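Local coordinates for protein cortical-lytic enzyme (Bacillus cereus, PDB 4S3J) that cleaves partially degraded cortex peptidoglycan during spore germination, acting as an N-acetylglucosaminidase and probably recognising muramic acid delta-lactam residues, at residues Y138-A143 and V172-E177; R213-D218 and S243-S248. All coordinates share one frame; numbering follows the deposited sequence.

Contact 1: residues Y138-A143 and V172-E177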
ATOM      1  N   TYR A 138      -4.776  13.450   0.733  1.00 15.23           N
ATOM      2  CA  TYR A 138      -6.104  13.629   1.286  1.00 15.62           C
ATOM      3  C   TYR A 138      -7.148  13.510   0.178  1.00 17.29           C
ATOM      4  O   TYR A 138      -7.260  14.354  -0.716  1.00 18.07           O
ATOM      5  CB  TYR A 138      -6.182  14.963   2.035  1.00 17.02           C
ATOM      6  CG  TYR A 138      -7.470  15.202   2.811  1.00 18.75           C
ATOM      7  CD1 TYR A 138      -8.383  14.188   3.033  1.00 23.76           C
ATOM      8  CD2 TYR A 138      -7.779  16.465   3.296  1.00 17.77           C
ATOM      9  CE1 TYR A 138      -9.557  14.425   3.722  1.00 29.30           C
ATOM     10  CE2 TYR A 138      -8.940  16.696   4.005  1.00 18.06           C
ATOM     11  CZ  TYR A 138      -9.825  15.688   4.202  1.00 20.35           C
ATOM     12  OH  TYR A 138     -11.003  15.923   4.898  1.00 24.16           O
ATOM     13  N   PHE A 139      -7.913  12.427   0.249  1.00 17.17           N
ATOM     14  CA  PHE A 139      -8.879  12.065  -0.777  1.00 15.94           C
ATOM     15  C   PHE A 139     -10.249  12.631  -0.412  1.00 17.12           C
ATOM     16  O   PHE A 139     -10.811  12.192   0.608  1.00 15.67           O
ATOM     17  CB  PHE A 139      -8.962  10.535  -0.886  1.00 17.09           C
ATOM     18  CG  PHE A 139      -9.710  10.047  -2.103  1.00 17.65           C
ATOM     19  CD1 PHE A 139     -11.085   9.981  -2.107  1.00 19.66           C
ATOM     20  CD2 PHE A 139      -9.020   9.596  -3.222  1.00 17.89           C
ATOM     21  CE1 PHE A 139     -11.775   9.517  -3.230  1.00 19.24           C
ATOM     22  CE2 PHE A 139      -9.707   9.131  -4.323  1.00 18.21           C
ATOM     23  CZ  PHE A 139     -11.070   9.088  -4.324  1.00 16.67           C
ATOM     24  N   SER A 140     -10.834  13.581  -1.162  1.00 15.34           N
ATOM     25  CA  SER A 140     -10.275  14.245  -2.353  1.00 15.33           C
ATOM     26  C   SER A 140     -10.942  15.611  -2.549  1.00 16.08           C
ATOM     27  O   SER A 140     -11.913  15.934  -1.883  1.00 17.31           O
ATOM     28  CB  SER A 140     -10.508  13.407  -3.618  1.00 16.40           C
ATOM     29  OG  SER A 140     -11.873  13.472  -4.000  1.00 18.30           O
ATOM     30  N   PHE A 141     -10.387  16.404  -3.452  1.00 16.20           N
ATOM     31  CA  PHE A 141     -11.056  17.579  -4.021  1.00 17.05           C
ATOM     32  C   PHE A 141     -11.828  17.113  -5.242  1.00 17.61           C
ATOM     33  O   PHE A 141     -11.237  16.514  -6.140  1.00 19.81           O
ATOM     34  CB  PHE A 141     -10.050  18.635  -4.448  1.00 17.78           C
ATOM     35  CG  PHE A 141      -9.366  19.352  -3.319  1.00 17.33           C
ATOM     36  CD1 PHE A 141      -8.447  18.685  -2.509  1.00 18.78           C
ATOM     37  CD2 PHE A 141      -9.603  20.698  -3.086  1.00 23.49           C
ATOM     38  CE1 PHE A 141      -7.807  19.346  -1.490  1.00 20.21           C
ATOM     39  CE2 PHE A 141      -8.949  21.365  -2.054  1.00 24.33           C
ATOM     40  CZ  PHE A 141      -8.051  20.685  -1.262  1.00 24.50           C
ATOM     41  N   GLU A 142     -13.129  17.387  -5.301  1.00 17.43           N
ATOM     42  CA  GLU A 142     -13.945  16.952  -6.425  1.00 20.30           C
ATOM     43  C   GLU A 142     -14.054  18.075  -7.452  1.00 19.29           C
ATOM     44  O   GLU A 142     -14.422  19.189  -7.108  1.00 21.07           O
ATOM     45  CB  GLU A 142     -15.334  16.511  -5.944  1.00 18.94           C
ATOM     46  CG  GLU A 142     -15.212  15.338  -4.949  1.00 20.13           C
ATOM     47  CD  GLU A 142     -16.527  14.800  -4.403  1.00 26.25           C
ATOM     48  OE1 GLU A 142     -17.591  15.400  -4.646  1.00 28.36           O
ATOM     49  OE2 GLU A 142     -16.478  13.756  -3.709  1.00 25.27           O
ATOM     50  N   ALA A 143     -13.702  17.766  -8.696  1.00 17.70           N
ATOM     51  CA  ALA A 143     -13.805  18.706  -9.805  1.00 18.18           C
ATOM     52  C   ALA A 143     -15.266  18.992 -10.083  1.00 18.80           C
ATOM     53  O   ALA A 143     -16.103  18.101  -9.959  1.00 21.66           O
ATOM     54  CB  ALA A 143     -13.138  18.131 -11.027  1.00 20.62           C
ATOM     55  N   VAL A 172      -5.205  16.075  -4.293  1.00 16.77           N
ATOM     56  CA  VAL A 172      -5.855  14.975  -4.962  1.00 16.44           C
ATOM     57  C   VAL A 172      -7.175  15.422  -5.569  1.00 18.35           C
ATOM     58  O   VAL A 172      -8.090  15.805  -4.860  1.00 17.81           O
ATOM     59  CB  VAL A 172      -6.129  13.798  -3.987  1.00 15.85           C
ATOM     60  CG1 VAL A 172      -6.800  12.647  -4.705  1.00 16.89           C
ATOM     61  CG2 VAL A 172      -4.836  13.324  -3.305  1.00 18.40           C
ATOM     62  N   ILE A 173      -7.258  15.362  -6.892  1.00 17.24           N
ATOM     63  CA  ILE A 173      -8.429  15.827  -7.623  1.00 17.52           C
ATOM     64  C   ILE A 173      -9.128  14.664  -8.315  1.00 16.98           C
ATOM     65  O   ILE A 173      -8.509  13.939  -9.099  1.00 17.14           O
ATOM     66  CB  ILE A 173      -8.029  16.898  -8.664  1.00 18.51           C
ATOM     67  CG1 ILE A 173      -7.394  18.094  -7.958  1.00 23.67           C
ATOM     68  CG2 ILE A 173      -9.237  17.384  -9.454  1.00 18.60           C
ATOM     69  CD1 ILE A 173      -6.510  18.927  -8.845  1.00 26.72           C
ATOM     70  N   THR A 174     -10.428  14.513  -8.057  1.00 17.08           N
ATOM     71  CA  THR A 174     -11.218  13.438  -8.651  1.00 16.31           C
ATOM     72  C   THR A 174     -12.333  13.967  -9.540  1.00 17.79           C
ATOM     73  O   THR A 174     -12.806  15.096  -9.366  1.00 20.03           O
ATOM     74  CB  THR A 174     -11.884  12.539  -7.574  1.00 17.16           C
ATOM     75  OG1 THR A 174     -12.634  13.336  -6.651  1.00 16.37           O
ATOM     76  CG2 THR A 174     -10.832  11.769  -6.794  1.00 18.90           C
ATOM     77  N   ASN A 175     -12.778  13.116 -10.463  1.00 16.81           N
ATOM     78  CA  ASN A 175     -13.974  13.433 -11.256  1.00 16.96           C
ATOM     79  C   ASN A 175     -15.204  12.727 -10.684  1.00 18.56           C
ATOM     80  O   ASN A 175     -15.901  11.977 -11.377  1.00 21.74           O
ATOM     81  CB  ASN A 175     -13.774  13.051 -12.721  1.00 17.46           C
ATOM     82  CG  ASN A 175     -13.530  11.578 -12.906  1.00 21.95           C
ATOM     83  OD1 ASN A 175     -12.838  10.943 -12.100  1.00 18.16           O
ATOM     84  ND2 ASN A 175     -14.076  11.022 -13.985  1.00 21.45           N
ATOM     85  N   ILE A 176     -15.444  12.949  -9.392  1.00 18.26           N
ATOM     86  CA  ILE A 176     -16.604  12.397  -8.700  1.00 19.29           C
ATOM     87  C   ILE A 176     -17.758  13.384  -8.675  1.00 22.91           C
ATOM     88  O   ILE A 176     -17.568  14.564  -8.349  1.00 21.43           O
ATOM     89  CB  ILE A 176     -16.237  11.994  -7.281  1.00 17.40           C
ATOM     90  CG1 ILE A 176     -15.272  10.819  -7.326  1.00 18.15           C
ATOM     91  CG2 ILE A 176     -17.493  11.612  -6.492  1.00 22.27           C
ATOM     92  CD1 ILE A 176     -14.628  10.472  -5.979  1.00 19.25           C
ATOM     93  N   GLU A 177     -18.947  12.889  -9.029  1.00 19.46           N
ATOM     94  CA  GLU A 177     -20.191  13.635  -8.902  1.00 20.75           C
ATOM     95  C   GLU A 177     -21.171  12.758  -8.152  1.00 21.79           C
ATOM     96  O   GLU A 177     -21.375  11.612  -8.541  1.00 23.31           O
ATOM     97  CB  GLU A 177     -20.791  13.985 -10.281  1.00 23.75           C
ATOM     98  CG  GLU A 177     -20.044  15.036 -11.038  1.00 35.44           C
ATOM     99  CD  GLU A 177     -20.788  15.538 -12.282  1.00 36.79           C
ATOM    100  OE1 GLU A 177     -21.207  14.716 -13.133  1.00 25.24           O
ATOM    101  OE2 GLU A 177     -20.961  16.764 -12.395  1.00 29.57           O
TER
HETATM  102  O   HOH W   1      -5.864  16.636  -1.480  1.00 16.76           O
HETATM  103  O   HOH W   2     -18.229  17.194  -8.777  1.00 18.31           O

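Contact 2: residues R213-D218 and S243-S248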
ATOM      1  N   ARG A 213       2.598  20.503  -3.102  1.00 22.64           N
ATOM      2  CA  ARG A 213       3.551  20.614  -4.200  1.00 21.19           C
ATOM      3  C   ARG A 213       3.443  19.501  -5.243  1.00 27.04           C
ATOM      4  O   ARG A 213       4.126  19.546  -6.257  1.00 30.06           O
ATOM      5  CB  ARG A 213       4.985  20.696  -3.647  1.00 22.77           C
ATOM      6  CG  ARG A 213       5.260  21.994  -2.892  1.00 44.72           C
ATOM      7  CD  ARG A 213       6.700  22.089  -2.409  1.00 77.84           C
ATOM      8  NE  ARG A 213       6.945  21.352  -1.175  1.00102.16           N
ATOM      9  CZ  ARG A 213       8.155  21.044  -0.721  1.00 96.56           C
ATOM     10  NH1 ARG A 213       9.240  21.388  -1.397  1.00 82.59           N
ATOM     11  NH2 ARG A 213       8.288  20.380   0.411  1.00102.62           N
ATOM     12  N   ASP A 214       2.593  18.503  -5.014  1.00 20.31           N
ATOM     13  CA  ASP A 214       2.260  17.538  -6.061  1.00 19.42           C
ATOM     14  C   ASP A 214       0.772  17.604  -6.354  1.00 22.09           C
ATOM     15  O   ASP A 214      -0.045  17.518  -5.439  1.00 23.09           O
ATOM     16  CB  ASP A 214       2.627  16.105  -5.657  1.00 18.84           C
ATOM     17  CG  ASP A 214       2.275  15.083  -6.747  1.00 21.61           C
ATOM     18  OD1 ASP A 214       3.003  15.002  -7.762  1.00 20.96           O
ATOM     19  OD2 ASP A 214       1.271  14.355  -6.602  1.00 20.11           O
ATOM     20  N   ILE A 215       0.436  17.767  -7.628  1.00 22.68           N
ATOM     21  CA  ILE A 215      -0.939  17.768  -8.101  1.00 19.70           C
ATOM     22  C   ILE A 215      -1.253  16.403  -8.677  1.00 18.61           C
ATOM     23  O   ILE A 215      -0.575  15.938  -9.603  1.00 19.26           O
ATOM     24  CB  ILE A 215      -1.177  18.858  -9.178  1.00 20.68           C
ATOM     25  CG1 ILE A 215      -1.037  20.271  -8.595  1.00 26.50           C
ATOM     26  CG2 ILE A 215      -2.613  18.784  -9.707  1.00 22.43           C
ATOM     27  CD1 ILE A 215       0.302  20.688  -8.170  1.00 34.41           C
ATOM     28  N   HIS A 216      -2.248  15.747  -8.093  1.00 18.27           N
ATOM     29  CA  HIS A 216      -2.569  14.371  -8.426  1.00 17.91           C
ATOM     30  C   HIS A 216      -3.982  14.206  -8.985  1.00 19.78           C
ATOM     31  O   HIS A 216      -4.951  14.477  -8.287  1.00 20.76           O
ATOM     32  CB  HIS A 216      -2.452  13.478  -7.193  1.00 17.05           C
ATOM     33  CG  HIS A 216      -2.658  12.028  -7.496  1.00 16.68           C
ATOM     34  ND1 HIS A 216      -1.628  11.196  -7.838  1.00 17.34           N
ATOM     35  CD2 HIS A 216      -3.789  11.278  -7.559  1.00 19.99           C
ATOM     36  CE1 HIS A 216      -2.098   9.981  -8.084  1.00 22.65           C
ATOM     37  NE2 HIS A 216      -3.408  10.016  -7.928  1.00 21.52           N
ATOM     38  N   PHE A 217      -4.091  13.719 -10.220  1.00 20.34           N
ATOM     39  CA  PHE A 217      -5.388  13.438 -10.817  1.00 20.19           C
ATOM     40  C   PHE A 217      -5.767  11.976 -10.705  1.00 18.68           C
ATOM     41  O   PHE A 217      -5.037  11.064 -11.162  1.00 21.23           O
ATOM     42  CB  PHE A 217      -5.409  13.876 -12.277  1.00 20.97           C
ATOM     43  CG  PHE A 217      -5.258  15.342 -12.444  1.00 20.58           C
ATOM     44  CD1 PHE A 217      -6.343  16.178 -12.250  1.00 20.01           C
ATOM     45  CD2 PHE A 217      -4.040  15.898 -12.791  1.00 20.82           C
ATOM     46  CE1 PHE A 217      -6.218  17.532 -12.381  1.00 19.88           C
ATOM     47  CE2 PHE A 217      -3.908  17.268 -12.933  1.00 23.08           C
ATOM     48  CZ  PHE A 217      -5.003  18.086 -12.728  1.00 22.44           C
ATOM     49  N   ASP A 218      -6.865  11.754  -9.998  1.00 19.88           N
ATOM     50  CA  ASP A 218      -7.503  10.457  -9.960  1.00 18.68           C
ATOM     51  C   ASP A 218      -8.796  10.566 -10.753  1.00 22.45           C
ATOM     52  O   ASP A 218      -9.873  10.736 -10.181  1.00 20.35           O
ATOM     53  CB  ASP A 218      -7.764  10.003  -8.533  1.00 21.77           C
ATOM     54  CG  ASP A 218      -8.410   8.631  -8.476  1.00 24.54           C
ATOM     55  OD1 ASP A 218      -8.365   7.914  -9.505  1.00 20.46           O
ATOM     56  OD2 ASP A 218      -8.932   8.261  -7.406  1.00 33.92           O
ATOM     57  N   SER A 243       8.204  25.785 -10.895  1.00 31.66           N
ATOM     58  CA  SER A 243       9.314  25.062 -10.304  1.00 37.27           C
ATOM     59  C   SER A 243       8.985  24.648  -8.872  1.00 37.03           C
ATOM     60  O   SER A 243       8.396  25.403  -8.094  1.00 31.32           O
ATOM     61  CB  SER A 243      10.592  25.911 -10.340  1.00 50.51           C
ATOM     62  OG  SER A 243      10.458  27.073  -9.543  1.00 66.58           O
ATOM     63  N   GLY A 244       9.334  23.411  -8.554  1.00 30.00           N
ATOM     64  CA  GLY A 244       9.127  22.869  -7.230  1.00 30.13           C
ATOM     65  C   GLY A 244       7.841  22.079  -7.141  1.00 29.21           C
ATOM     66  O   GLY A 244       7.617  21.389  -6.149  1.00 32.33           O
ATOM     67  N   TYR A 245       6.993  22.177  -8.161  1.00 25.84           N
ATOM     68  CA  TYR A 245       5.764  21.389  -8.172  1.00 24.20           C
ATOM     69  C   TYR A 245       5.926  20.203  -9.110  1.00 26.74           C
ATOM     70  O   TYR A 245       6.675  20.273 -10.090  1.00 30.15           O
ATOM     71  CB  TYR A 245       4.539  22.209  -8.613  1.00 24.64           C
ATOM     72  CG  TYR A 245       4.096  23.270  -7.628  1.00 29.67           C
ATOM     73  CD1 TYR A 245       4.866  24.408  -7.413  1.00 40.19           C
ATOM     74  CD2 TYR A 245       2.935  23.114  -6.873  1.00 27.96           C
ATOM     75  CE1 TYR A 245       4.468  25.384  -6.519  1.00 48.35           C
ATOM     76  CE2 TYR A 245       2.532  24.086  -5.976  1.00 33.47           C
ATOM     77  CZ  TYR A 245       3.306  25.216  -5.797  1.00 45.96           C
ATOM     78  OH  TYR A 245       2.915  26.176  -4.896  1.00 45.91           O
ATOM     79  N   THR A 246       5.187  19.137  -8.825  1.00 26.11           N
ATOM     80  CA  THR A 246       5.157  17.934  -9.650  1.00 24.38           C
ATOM     81  C   THR A 246       3.721  17.520  -9.977  1.00 20.76           C
ATOM     82  O   THR A 246       2.765  17.985  -9.348  1.00 21.95           O
ATOM     83  CB  THR A 246       5.849  16.756  -8.961  1.00 27.16           C
ATOM     84  OG1 THR A 246       5.248  16.526  -7.680  1.00 24.05           O
ATOM     85  CG2 THR A 246       7.316  17.050  -8.795  1.00 25.05           C
ATOM     86  N   LEU A 247       3.598  16.611 -10.940  1.00 24.38           N
ATOM     87  CA  LEU A 247       2.315  16.121 -11.418  1.00 23.23           C
ATOM     88  C   LEU A 247       2.257  14.597 -11.334  1.00 21.67           C
ATOM     89  O   LEU A 247       3.215  13.917 -11.700  1.00 21.63           O
ATOM     90  CB  LEU A 247       2.109  16.576 -12.860  1.00 23.64           C
ATOM     91  CG  LEU A 247       0.932  16.031 -13.655  1.00 23.39           C
ATOM     92  CD1 LEU A 247      -0.398  16.481 -13.017  1.00 26.02           C
ATOM     93  CD2 LEU A 247       1.014  16.509 -15.132  1.00 22.70           C
ATOM     94  N   SER A 248       1.138  14.059 -10.849  1.00 19.08           N
ATOM     95  CA  SER A 248       0.971  12.619 -10.796  1.00 18.60           C
ATOM     96  C   SER A 248      -0.450  12.216 -11.145  1.00 19.95           C
ATOM     97  O   SER A 248      -1.359  13.053 -11.145  1.00 18.24           O
ATOM     98  CB  SER A 248       1.355  12.081  -9.405  1.00 19.71           C
ATOM     99  OG  SER A 248       0.550  12.654  -8.384  1.00 20.50           O
TER

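Contact 1: residues Y138-A143 and V172-E177
Val-172, Thr-174 and Ile-176 face Phe-139, Ser-140 and Glu-142 where two parallel strands of the glycosyl hydrolase family 18 barrel run side by side. Val-172 loses the most surface. Val-172 CB sits 3.5 Å from Tyr-138 O. Val-172 CG1, anti to the backbone N (chi1 -180°), reaches Ser-140 CB and lies 4.1 Å from Phe-139 CD2. Two residues on, Thr-174 turns its two branches to different tasks. Thr-174 OG1 meets Ser-140 OG at 2.8 Å, a hydrogen bond in which either hydroxyl could donate. Thr-174 CG2 approaches the far end of the Phe-139 ring, 3.7 Å from Phe-139 CZ. Ile-176 takes the last place in this row. Its CD1 touches Phe-139 CE1, while Ile-176 CG2 meets the carboxylate of Glu-142 at a slant, 3.7 Å from Glu-142 OE2. Phe-139 crosses the side chains of Val-172, Thr-174 and Ile-176 at about a right angle. The peptide bond between Phe-139 and Ser-140 is cis, and Ser-140 CB lies over one face of the ring. Trp-408 makes an edge-to-face contact with the same ring.

The backbones are joined by Phe-141 N to Val-172 O, Thr-174 N to Phe-141 O and Ala-143 N to Thr-174 O. At each end a water takes over: one links Tyr-138 O to Val-172 N, the other Ala-143 O to Ile-176 O. The packing round Phe-139 is apolar, against methyl groups of Val-172, Thr-174 and Ile-176, while backbone bonds and one buried hydroxyl pair join the strands. This implies a largely greasy setting for a ring close to the probable proton donor Glu-220.

Contact 2: residues R213-D218 and S243-S248
Asp-214 presents its carboxylate to Thr-246 and Ser-248, the two hydroxyl residues on its own face of the sheet. Its CG is anti to the backbone N (chi1 180°), which swings the group toward the neighbouring strand. Thr-246 OG1 donates to the anti lone pair of Asp-214 OD1 at 2.7 Å. Ser-248 OG donates to the syn lone pair of Asp-214 OD2 at 2.6 Å. Each carboxylate oxygen is thus gripped by a different hydroxyl, which should fix the rotation of the group. Ser-248 OG is also an acceptor. His-216 ND1 reaches Ser-248 OG at 2.7 Å, with OG close to the plane of the imidazole. The other ring nitrogen, NE2, bonds to Thr-250 further along, so the histidine is held at both ends.

Ile-215 and Leu-247 point to the other face, where each meets an aromatic ring. Leu-247 CD1 comes in the plane of the Phe-217 ring, at its edge, 3.6 Å from Phe-217 CE2. Ile-215 CD1 meets the edge of the Tyr-245 ring, 3.8 Å from Tyr-245 CD2. Ile-203 of helix 193-210 packs on both Ile-215 and Phe-217.

Four backbone hydrogen bonds tie the strands in parallel register, from Thr-246 N to Arg-213 O at one end to Phe-217 N to Ser-248 O at the other. Helix 227-240 connects the strands and covers Phe-217 and Leu-247. This is a beta-alpha-beta unit of a TIM barrel, with a polar network on the inner face and helices packed outside.

Contacts 1 and 2 lie on four neighbouring strands of one barrel wall, with centres 14 Å apart and the pairing of 168-177 with 214-218 between them. Ile-173 N probably bonds to His-216 O at 2.8 Å, and Ile-173 O probably accepts from Asp-218 N at 2.9 Å. Phe-139 CE2 packs 3.3 Å from Asp-218 OD2. Both contacts approach Glu-220, the probable proton donor. The side chain of Phe-139 is about 6 Å from that of Glu-220. The side chain of His-216 is about 8 Å from that of Glu-220. Asp-218, the last residue of segment 213-218, reaches toward contact 1; its OD1 is close to Glu-220 OE2, two like charges. Asn-175 ND2 adds a hydrogen bond to Glu-220 O.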